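Local structure of peptide-binding protein (6SQX) at residues 95-100 and 151-156; 198-203 and 207-212; 214-219 and 269-274. The protein cleaves the peptidoglycan of potentially competing bacteria as a secreted NlpC/P60 endopeptidase, probably acting as a cysteine-type peptidase. All coordinates share one frame; numbering follows the deposited sequence. Where two conformers were deposited one is given.

In the fold
Following the chain from the N terminus, the first segment of these contacts lies on helix 90-102. Interaction 1 returns to it about fifty residues later, closing a long loop so that the helix lies on the turn after strand 149-152. Interaction 2 is far more local: strands 198-203 and 206-211 form a hairpin with two residues between the strands. Interaction 3 then joins strand 215-217 to strand 265-271, closing another loop of about fifty residues. The three follow in series, none nested or crossed. Interactions 1 and 2 touch where R152 meets W209, and interactions 2 and 3 where V210 meets I215, tying a helix, the SH3-type strands and a second five-stranded sheet together.

Interaction 1: 95-100 and 151-156. With EDO (1,2-ethanediol), chain I; EDO (1,2-ethanediol), chain H.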
loop_
_atom_site.group_PDB
_atom_site.type_symbol
_atom_site.label_atom_id
_atom_site.label_comp_id
_atom_site.label_asym_id
_atom_site.label_seq_id
_atom_site.Cartn_x
_atom_site.Cartn_y
_atom_site.Cartn_z
ATOM N N ASN A 95 -20.668 1.866 -10.601
ATOM C CA ASN A 95 -21.305 1.308 -11.797
ATOM C C ASN A 95 -20.275 0.749 -12.775
ATOM O O ASN A 95 -20.499 -0.306 -13.385
ATOM C CB ASN A 95 -22.191 2.354 -12.482
ATOM C CG ASN A 95 -23.496 2.581 -11.740
ATOM O OD1 ASN A 95 -24.199 1.630 -11.385
ATOM N ND2 ASN A 95 -23.832 3.838 -11.515
ATOM N N ASP A 96 -19.138 1.444 -12.934
ATOM C CA ASP A 96 -18.059 0.945 -13.783
ATOM C C ASP A 96 -17.539 -0.400 -13.292
ATOM O O ASP A 96 -17.199 -1.268 -14.104
ATOM C CB ASP A 96 -16.894 1.937 -13.824
ATOM C CG ASP A 96 -17.200 3.193 -14.626
ATOM O OD1 ASP A 96 -18.242 3.260 -15.298
ATOM O OD2 ASP A 96 -16.369 4.109 -14.574
ATOM N N THR A 97 -17.443 -0.580 -11.969
ATOM C CA THR A 97 -16.905 -1.831 -11.436
ATOM C C THR A 97 -17.862 -2.985 -11.690
ATOM O O THR A 97 -17.441 -4.070 -12.119
ATOM C CB THR A 97 -16.615 -1.661 -9.941
ATOM O OG1 THR A 97 -15.703 -0.571 -9.770
ATOM C CG2 THR A 97 -16.002 -2.928 -9.343
ATOM N N ILE A 98 -19.162 -2.757 -11.469
ATOM C CA ILE A 98 -20.152 -3.780 -11.783
ATOM C C ILE A 98 -20.041 -4.177 -13.249
ATOM O O ILE A 98 -19.989 -5.364 -13.585
ATOM C CB ILE A 98 -21.572 -3.275 -11.456
ATOM C CG1 ILE A 98 -21.769 -3.150 -9.952
ATOM C CG2 ILE A 98 -22.616 -4.246 -11.990
ATOM C CD1 ILE A 98 -23.049 -2.421 -9.580
ATOM N N ARG A 99 -20.051 -3.177 -14.146
ATOM C CA ARG A 99 -19.980 -3.454 -15.577
ATOM C C ARG A 99 -18.723 -4.237 -15.936
ATOM O O ARG A 99 -18.757 -5.136 -16.796
ATOM C CB ARG A 99 -20.051 -2.135 -16.357
ATOM C CG ARG A 99 -20.229 -2.279 -17.862
ATOM C CD ARG A 99 -20.537 -0.933 -18.529
ATOM N NE ARG A 99 -19.448 0.030 -18.394
ATOM C CZ ARG A 99 -19.454 1.069 -17.556
ATOM N NH1 ARG A 99 -18.405 1.877 -17.508
ATOM N NH2 ARG A 99 -20.508 1.314 -16.780
ATOM N N TYR A 100 -17.599 -3.890 -15.310
ATOM C CA TYR A 100 -16.336 -4.538 -15.639
ATOM C C TYR A 100 -16.411 -6.039 -15.390
ATOM O O TYR A 100 -15.938 -6.836 -16.210
ATOM C CB TYR A 100 -15.223 -3.926 -14.800
ATOM C CG TYR A 100 -13.861 -4.435 -15.155
ATOM C CD1 TYR A 100 -13.088 -3.807 -16.119
ATOM C CD2 TYR A 100 -13.324 -5.537 -14.497
ATOM C CE1 TYR A 100 -11.809 -4.282 -16.433
ATOM C CE2 TYR A 100 -12.068 -6.021 -14.809
ATOM C CZ TYR A 100 -11.306 -5.394 -15.766
ATOM O OH TYR A 100 -10.056 -5.898 -16.058
ATOM N N VAL A 151 -10.079 -4.096 1.888
ATOM C CA VAL A 151 -11.025 -3.298 1.113
ATOM C C VAL A 151 -11.212 -3.988 -0.224
ATOM O O VAL A 151 -10.230 -4.370 -0.903
ATOM C CB VAL A 151 -10.499 -1.867 0.923
ATOM C CG1 VAL A 151 -11.542 -1.036 0.085
ATOM C CG2 VAL A 151 -10.247 -1.215 2.286
ATOM N N ARG A 152 -12.472 -4.133 -0.614
ATOM C CA ARG A 152 -12.875 -4.913 -1.778
ATOM C C ARG A 152 -13.575 -4.006 -2.801
ATOM O O ARG A 152 -14.320 -3.092 -2.426
ATOM C CB ARG A 152 -13.900 -6.012 -1.342
ATOM C CG ARG A 152 -13.448 -6.887 -0.117
ATOM C CD ARG A 152 -12.261 -7.811 -0.463
ATOM N NE ARG A 152 -12.718 -8.899 -1.329
ATOM C CZ ARG A 152 -11.926 -9.707 -2.022
ATOM N NH1 ARG A 152 -10.602 -9.514 -1.955
ATOM N NH2 ARG A 152 -12.454 -10.684 -2.770
ATOM N N SER A 153 -13.384 -4.286 -4.092
ATOM C CA SER A 153 -14.022 -3.416 -5.077
ATOM C C SER A 153 -15.520 -3.655 -5.188
ATOM O O SER A 153 -16.234 -2.780 -5.696
ATOM C CB SER A 153 -13.356 -3.593 -6.425
ATOM O OG SER A 153 -13.618 -4.866 -6.978
ATOM N N LEU A 154 -16.010 -4.825 -4.793
ATOM C CA LEU A 154 -17.411 -5.211 -4.732
ATOM C C LEU A 154 -17.629 -5.839 -3.367
ATOM O O LEU A 154 -16.680 -6.375 -2.783
ATOM C CB LEU A 154 -17.713 -6.283 -5.788
ATOM C CG LEU A 154 -17.617 -5.828 -7.244
ATOM C CD1 LEU A 154 -17.779 -7.036 -8.164
ATOM C CD2 LEU A 154 -18.696 -4.759 -7.532
ATOM N N PRO A 155 -18.847 -5.811 -2.846
ATOM C CA PRO A 155 -19.075 -6.350 -1.476
ATOM C C PRO A 155 -19.159 -7.868 -1.474
ATOM O O PRO A 155 -20.240 -8.475 -1.411
ATOM C CB PRO A 155 -20.401 -5.700 -1.071
ATOM C CG PRO A 155 -21.120 -5.461 -2.395
ATOM C CD PRO A 155 -20.006 -5.047 -3.345
ATOM N N THR A 156 -17.979 -8.491 -1.541
ATOM C CA THR A 156 -17.888 -9.944 -1.553
ATOM C C THR A 156 -16.489 -10.340 -1.126
ATOM O O THR A 156 -15.514 -9.636 -1.426
ATOM C CB THR A 156 -18.178 -10.546 -2.948
ATOM O OG1 THR A 156 -18.122 -11.989 -2.911
ATOM C CG2 THR A 156 -17.187 -10.035 -3.986
HETATM C C1 EDO I . -13.499 1.186 -7.668
HETATM O O1 EDO I . -13.815 -0.214 -7.736
HETATM C C2 EDO I . -12.894 1.452 -6.299
HETATM O O2 EDO I . -13.593 0.645 -5.358
HETATM C C1 EDO H . -8.908 -8.646 -14.314
HETATM O O1 EDO H . -9.721 -8.527 -15.498
HETATM C C2 EDO H . -7.488 -8.193 -14.614
HETATM O O2 EDO H . -6.958 -9.017 -15.681
#
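T97 reaches from helix 90-102 to S153 and L154, and its short branched side chain spends both branches. Its CB lies 3.8 Å from O1 of the ethanediol of chain I, a molecule probably taken up from the crystallisation liquor. OG1 stays beside the backbone N (chi1 -58°), where it can bond to L93 O one turn earlier, and it also accepts a hydrogen bond of 2.8 Å from that same O1. The rotation that turns the hydroxyl back to the helix sends CG2 outward: this methyl rests 3.7 Å from S153 O and equally 3.7 Å from L154 CD2, with S153 OG a little farther off. Threonine suits the place because one branch settles its polarity on the helix while the other supplies a methyl for apolar contact.

L154 runs alongside T97 in the opposite direction. Its CD2 methyl also comes within 4.2 Å of I98 CG1, and M126 of helix 118-126 touches both I98 and L154, adding to a small apolar cluster. The turn continues strand 149-152, which pairs with strand 177-181 and whose R152 bonds by its backbone to W209 of the SH3-type strands; the contact probably seats helix 90-102 against that domain.

The turn is shaped by its own residues. P155 is the centre of an inverse gamma turn, and the guanidinium of R152 curls back so that NE donates to T156 O over 2.9 Å, nearly straight at 170° and in the carbonyl plane. D174 and Q177 take its other nitrogens. On the helix, R99 NH1 forms a 2.6 Å salt bridge with D96 OD1, approaching from above the carboxylate plane, while D96 OD2 pairs with K92.

Interaction 2: 198-203 and 207-212; sequences WTLIKG and LGWVPT. With EDO (1,2-ethanediol), chain I.
T199 and V210 form one of the two hydrogen-bonded pairs of an antiparallel beta hairpin in the SH3 domain of SH3b1 type; I201 and G208 form the other, with the non-hydrogen-bonded pair L200 and W209 between. T199 N donates to V210 O at 2.9 Å and V210 N returns a bond to T199 O. I201 N gives a 2.8 Å bond to G208 O, and G208 N donates to I201 O. L200 and K202 turn their backbones the other way, to strand 186-192, while W209 N goes to R152 O.

Side-chain polar groups look beyond the hairpin. W209 NE1 is bonded to E94 OE1, K202 NZ to N73 O and Q67 OE1, and T212 OG1 to K196 O. The 2.9 Å approach of T199 OG1 to T212 OG1 is not a settled bond, since the T199 proton has another acceptor within reach. L207 O accepts a 2.8 Å bond from O2 of the ethanediol of chain I.

The I201 and V210 side chains cross at about a right angle, CD1 touching CG1. G208, with no side chain, adopts a phi of 167° at which a CB would press on L207 O. With L200 CG opposite the backbone N (chi1 179°), CD1 reaches the W209 indole as well as CB, which stands 3.7 Å from the six-membered ring's centroid, 2° off its normal, a CH-pi contact.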
loop_
_atom_site.group_PDB
_atom_site.type_symbol
_atom_site.label_atom_id
_atom_site.label_comp_id
_atom_site.label_asym_id
_atom_site.label_seq_id
_atom_site.Cartn_x
_atom_site.Cartn_y
_atom_site.Cartn_z
ATOM N N TRP A 198 -22.028 -5.359 4.459
ATOM C CA TRP A 198 -20.916 -4.635 3.856
ATOM C C TRP A 198 -21.209 -3.143 3.832
ATOM O O TRP A 198 -22.354 -2.724 3.642
ATOM C CB TRP A 198 -20.703 -5.092 2.416
ATOM C CG TRP A 198 -20.282 -6.513 2.298
ATOM C CD1 TRP A 198 -21.107 -7.605 2.202
ATOM C CD2 TRP A 198 -18.934 -7.013 2.215
ATOM N NE1 TRP A 198 -20.353 -8.758 2.082
ATOM C CE2 TRP A 198 -19.021 -8.424 2.097
ATOM C CE3 TRP A 198 -17.667 -6.409 2.259
ATOM C CZ2 TRP A 198 -17.890 -9.231 1.994
ATOM C CZ3 TRP A 198 -16.536 -7.218 2.156
ATOM C CH2 TRP A 198 -16.656 -8.607 2.058
ATOM N N THR A 199 -20.156 -2.333 3.984
ATOM C CA THR A 199 -20.266 -0.883 3.911
ATOM C C THR A 199 -19.225 -0.356 2.944
ATOM O O THR A 199 -18.068 -0.778 2.987
ATOM C CB THR A 199 -20.108 -0.252 5.305
ATOM O OG1 THR A 199 -21.185 -0.708 6.129
ATOM C CG2 THR A 199 -20.193 1.277 5.229
ATOM N N LEU A 200 -19.647 0.538 2.044
ATOM C CA LEU A 200 -18.753 1.216 1.124
ATOM C C LEU A 200 -18.168 2.409 1.861
ATOM O O LEU A 200 -18.915 3.201 2.448
ATOM C CB LEU A 200 -19.577 1.725 -0.068
ATOM C CG LEU A 200 -18.778 2.496 -1.152
ATOM C CD1 LEU A 200 -17.574 1.714 -1.776
ATOM C CD2 LEU A 200 -19.718 3.042 -2.239
ATOM N N ILE A 201 -16.831 2.498 1.912
ATOM C CA ILE A 201 -16.121 3.522 2.675
ATOM C C ILE A 201 -15.037 4.153 1.814
ATOM O O ILE A 201 -14.674 3.640 0.752
ATOM C CB ILE A 201 -15.470 2.918 3.946
ATOM C CG1 ILE A 201 -14.314 1.925 3.593
ATOM C CG2 ILE A 201 -16.544 2.210 4.769
ATOM C CD1 ILE A 201 -13.442 1.548 4.755
ATOM N N LYS A 202 -14.485 5.260 2.299
ATOM C CA LYS A 202 -13.254 5.770 1.706
ATOM C C LYS A 202 -12.352 6.303 2.803
ATOM O O LYS A 202 -12.833 6.833 3.810
ATOM C CB LYS A 202 -13.534 6.849 0.633
ATOM C CG LYS A 202 -14.457 8.004 1.097
ATOM C CD LYS A 202 -14.852 8.796 -0.157
ATOM C CE LYS A 202 -15.775 9.969 0.168
ATOM N NZ LYS A 202 -15.058 11.231 0.568
ATOM N N GLY A 203 -11.046 6.159 2.594
ATOM C CA GLY A 203 -10.068 6.676 3.538
ATOM C C GLY A 203 -8.677 6.263 3.096
ATOM O O GLY A 203 -8.513 5.304 2.335
ATOM N N LEU A 207 -11.037 3.753 -1.955
ATOM C CA LEU A 207 -12.489 3.642 -1.961
ATOM C C LEU A 207 -12.845 2.170 -2.102
ATOM O O LEU A 207 -12.316 1.489 -2.982
ATOM C CB LEU A 207 -13.063 4.374 -3.176
ATOM C CG LEU A 207 -14.546 4.157 -3.519
ATOM C CD1 LEU A 207 -15.452 4.896 -2.466
ATOM C CD2 LEU A 207 -14.838 4.680 -4.943
ATOM N N GLY A 208 -13.750 1.671 -1.269
ATOM C CA GLY A 208 -14.232 0.323 -1.504
ATOM C C GLY A 208 -15.003 -0.230 -0.321
ATOM O O GLY A 208 -15.326 0.484 0.611
ATOM N N TRP A 209 -15.347 -1.512 -0.422
ATOM C CA TRP A 209 -16.268 -2.147 0.507
ATOM C C TRP A 209 -15.514 -2.945 1.567
ATOM O O TRP A 209 -14.508 -3.620 1.276
ATOM C CB TRP A 209 -17.171 -3.123 -0.255
ATOM C CG TRP A 209 -18.055 -2.454 -1.312
ATOM C CD1 TRP A 209 -17.698 -2.125 -2.589
ATOM C CD2 TRP A 209 -19.420 -2.049 -1.157
ATOM N NE1 TRP A 209 -18.760 -1.514 -3.237
ATOM C CE2 TRP A 209 -19.833 -1.482 -2.388
ATOM C CE3 TRP A 209 -20.332 -2.122 -0.104
ATOM C CZ2 TRP A 209 -21.128 -0.985 -2.596
ATOM C CZ3 TRP A 209 -21.613 -1.613 -0.302
ATOM C CH2 TRP A 209 -22.005 -1.074 -1.546
ATOM N N VAL A 210 -16.029 -2.908 2.793
ATOM C CA VAL A 210 -15.457 -3.656 3.920
ATOM C C VAL A 210 -16.612 -4.237 4.715
ATOM O O VAL A 210 -17.742 -3.750 4.629
ATOM C CB VAL A 210 -14.625 -2.751 4.851
ATOM C CG1 VAL A 210 -13.368 -2.198 4.134
ATOM C CG2 VAL A 210 -15.530 -1.637 5.440
ATOM N N PRO A 211 -16.361 -5.261 5.520
ATOM C CA PRO A 211 -17.421 -5.769 6.400
ATOM C C PRO A 211 -17.918 -4.663 7.314
ATOM O O PRO A 211 -17.135 -3.887 7.866
ATOM C CB PRO A 211 -16.711 -6.860 7.211
ATOM C CG PRO A 211 -15.565 -7.277 6.300
ATOM C CD PRO A 211 -15.098 -6.003 5.683
ATOM N N THR A 212 -19.244 -4.594 7.466
ATOM C CA THR A 212 -19.807 -3.578 8.348
ATOM C C THR A 212 -19.249 -3.688 9.766
ATOM O O THR A 212 -19.031 -2.667 10.432
ATOM C CB THR A 212 -21.323 -3.665 8.312
ATOM O OG1 THR A 212 -21.745 -3.414 6.962
ATOM C CG2 THR A 212 -21.993 -2.663 9.300
HETATM C C1 EDO I . -13.499 1.186 -7.668
HETATM O O1 EDO I . -13.815 -0.214 -7.736
HETATM C C2 EDO I . -12.894 1.452 -6.299
HETATM O O2 EDO I . -13.593 0.645 -5.358
#

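Interaction 3: 214-219 and 269-274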
loop_
_atom_site.group_PDB
_atom_site.type_symbol
_atom_site.label_atom_id
_atom_site.label_comp_id
_atom_site.label_asym_id
_atom_site.label_seq_id
_atom_site.Cartn_x
_atom_site.Cartn_y
_atom_site.Cartn_z
ATOM N N SER A 214 -16.350 -4.131 10.638
ATOM C CA SER A 214 -14.989 -3.616 10.730
ATOM C C SER A 214 -14.936 -2.099 10.852
ATOM O O SER A 214 -13.845 -1.540 11.013
ATOM C CB SER A 214 -14.166 -4.062 9.517
ATOM O OG SER A 214 -14.386 -3.216 8.398
ATOM N N ILE A 215 -16.087 -1.422 10.801
ATOM C CA ILE A 215 -16.123 0.029 10.846
ATOM C C ILE A 215 -17.174 0.516 11.840
ATOM O O ILE A 215 -18.060 -0.236 12.262
ATOM C CB ILE A 215 -16.350 0.642 9.432
ATOM C CG1 ILE A 215 -17.583 0.070 8.680
ATOM C CG2 ILE A 215 -15.128 0.320 8.547
ATOM C CD1 ILE A 215 -18.909 0.599 9.134
ATOM N N ALA A 216 -17.041 1.783 12.233
ATOM C CA ALA A 216 -18.009 2.411 13.130
ATOM C C ALA A 216 -18.023 3.901 12.827
ATOM O O ALA A 216 -17.027 4.448 12.366
ATOM C CB ALA A 216 -17.584 2.181 14.589
ATOM N N ASN A 217 -19.162 4.564 13.055
ATOM C CA ASN A 217 -19.124 6.010 12.887
ATOM C C ASN A 217 -18.570 6.675 14.139
ATOM O O ASN A 217 -18.423 6.049 15.195
ATOM C CB ASN A 217 -20.464 6.633 12.450
ATOM C CG ASN A 217 -21.516 6.585 13.506
ATOM O OD1 ASN A 217 -21.705 5.571 14.182
ATOM N ND2 ASN A 217 -22.262 7.696 13.637
ATOM N N VAL A 218 -18.180 7.939 14.004
ATOM C CA VAL A 218 -17.629 8.696 15.118
ATOM C C VAL A 218 -18.430 9.977 15.259
ATOM O O VAL A 218 -18.957 10.503 14.271
ATOM C CB VAL A 218 -16.116 8.990 14.976
ATOM C CG1 VAL A 218 -15.329 7.676 14.915
ATOM C CG2 VAL A 218 -15.819 9.812 13.739
ATOM N N ASP A 219 -18.535 10.473 16.488
ATOM C CA ASP A 219 -19.216 11.740 16.731
ATOM C C ASP A 219 -18.211 12.879 16.938
ATOM O O ASP A 219 -16.989 12.680 16.941
ATOM C CB ASP A 219 -20.284 11.632 17.838
ATOM C CG ASP A 219 -19.715 11.289 19.205
ATOM O OD1 ASP A 219 -18.495 11.349 19.410
ATOM O OD2 ASP A 219 -20.529 10.996 20.103
ATOM N N PRO A 269 -10.124 1.943 19.045
ATOM C CA PRO A 269 -11.557 2.203 18.868
ATOM C C PRO A 269 -12.272 0.879 18.712
ATOM O O PRO A 269 -11.804 -0.022 18.007
ATOM C CB PRO A 269 -11.615 2.983 17.546
ATOM C CG PRO A 269 -10.391 2.457 16.771
ATOM C CD PRO A 269 -9.330 2.270 17.848
ATOM N N VAL A 270 -13.404 0.761 19.389
ATOM C CA VAL A 270 -14.245 -0.414 19.258
ATOM C C VAL A 270 -15.670 0.040 18.985
ATOM O O VAL A 270 -16.065 1.170 19.305
ATOM C CB VAL A 270 -14.151 -1.339 20.498
ATOM C CG1 VAL A 270 -12.724 -1.900 20.660
ATOM C CG2 VAL A 270 -14.619 -0.592 21.751
ATOM N N LYS A 271 -16.444 -0.842 18.335
ATOM C CA LYS A 271 -17.812 -0.494 17.957
ATOM C C LYS A 271 -18.751 -0.750 19.130
ATOM O O LYS A 271 -18.839 -1.882 19.632
ATOM C CB LYS A 271 -18.223 -1.300 16.719
ATOM C CG LYS A 271 -19.507 -0.855 16.045
ATOM C CD LYS A 271 -19.621 -1.552 14.723
ATOM C CE LYS A 271 -20.711 -0.947 13.857
ATOM N NZ LYS A 271 -20.624 -1.540 12.488
ATOM N N ASP A 272 -19.454 0.297 19.564
ATOM C CA ASP A 272 -20.409 0.181 20.659
ATOM C C ASP A 272 -21.751 -0.367 20.156
ATOM O O ASP A 272 -21.962 -0.577 18.956
ATOM C CB ASP A 272 -20.479 1.502 21.445
ATOM C CG ASP A 272 -21.437 2.554 20.842
ATOM O OD1 ASP A 272 -22.208 2.282 19.903
ATOM O OD2 ASP A 272 -21.431 3.701 21.354
ATOM N N LYS A 273 -22.690 -0.587 21.087
ATOM C CA LYS A 273 -23.964 -1.199 20.718
ATOM C C LYS A 273 -24.785 -0.332 19.769
ATOM O O LYS A 273 -25.647 -0.855 19.054
ATOM C CB LYS A 273 -24.777 -1.548 21.969
ATOM C CG LYS A 273 -24.330 -2.826 22.670
ATOM C CD LYS A 273 -25.392 -3.332 23.655
ATOM C CE LYS A 273 -24.961 -4.645 24.302
ATOM N NZ LYS A 273 -26.063 -5.296 25.075
ATOM N N ASN A 274 -24.542 0.969 19.744
ATOM C CA ASN A 274 -25.255 1.873 18.856
ATOM C C ASN A 274 -24.551 2.062 17.516
ATOM O O ASN A 274 -25.003 2.876 16.701
ATOM C CB ASN A 274 -25.437 3.224 19.542
ATOM C CG ASN A 274 -26.226 3.113 20.818
ATOM O OD1 ASN A 274 -27.311 2.526 20.841
ATOM N ND2 ASN A 274 -25.674 3.654 21.903
HETATM O O HOH W 1 -24.250 4.676 14.839
#
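K271 lies across the backbone of I215 and A216, and the one direct hydrogen bond between the segments comes from its NZ. This atom donates to I215 O over 2.9 Å, making a C=O...donor angle of 160° and standing 20° out of the carbonyl plane. The chain gets there by staying straight: CG is anti to the backbone N (chi1 -168°) and every later torsion is near 180°, so the full length of the lysine is used. CD and CE pass along the same oxygen, CE at 3.2 Å. A weak bond from NZ to T212 O gives the ammonium a second carbonyl.

Apolar contact is confined to the root of this side chain. The methyl of A216 points toward K271 and meets CG at 3.9 Å; a group as small as alanine's lets the lysine lie close to the strand.

Water supplies the third kind. One molecule donates to N217 OD1 at 2.8 Å and to N274 O at 2.7 Å, bridging strand 215-217 to the turn after strand 265-271. N217 ND2 is bonded to S140 O, so both ends of the amide are occupied. In the turn, N274 N makes a weak bond to D272 OD1, and D272 OD2 is held by T276.

Strand 215-217 is outermost in one five-stranded antiparallel sheet, and strand 265-271 belongs to another with the same strand order, consistent with two SH3-like units side by side. Backbone bonds of N217 to G275 and A277 also join them. Lysine thus serves two needs here: its ammonium supplies N-H to backbone carbonyls, while its aliphatic root packs on A216.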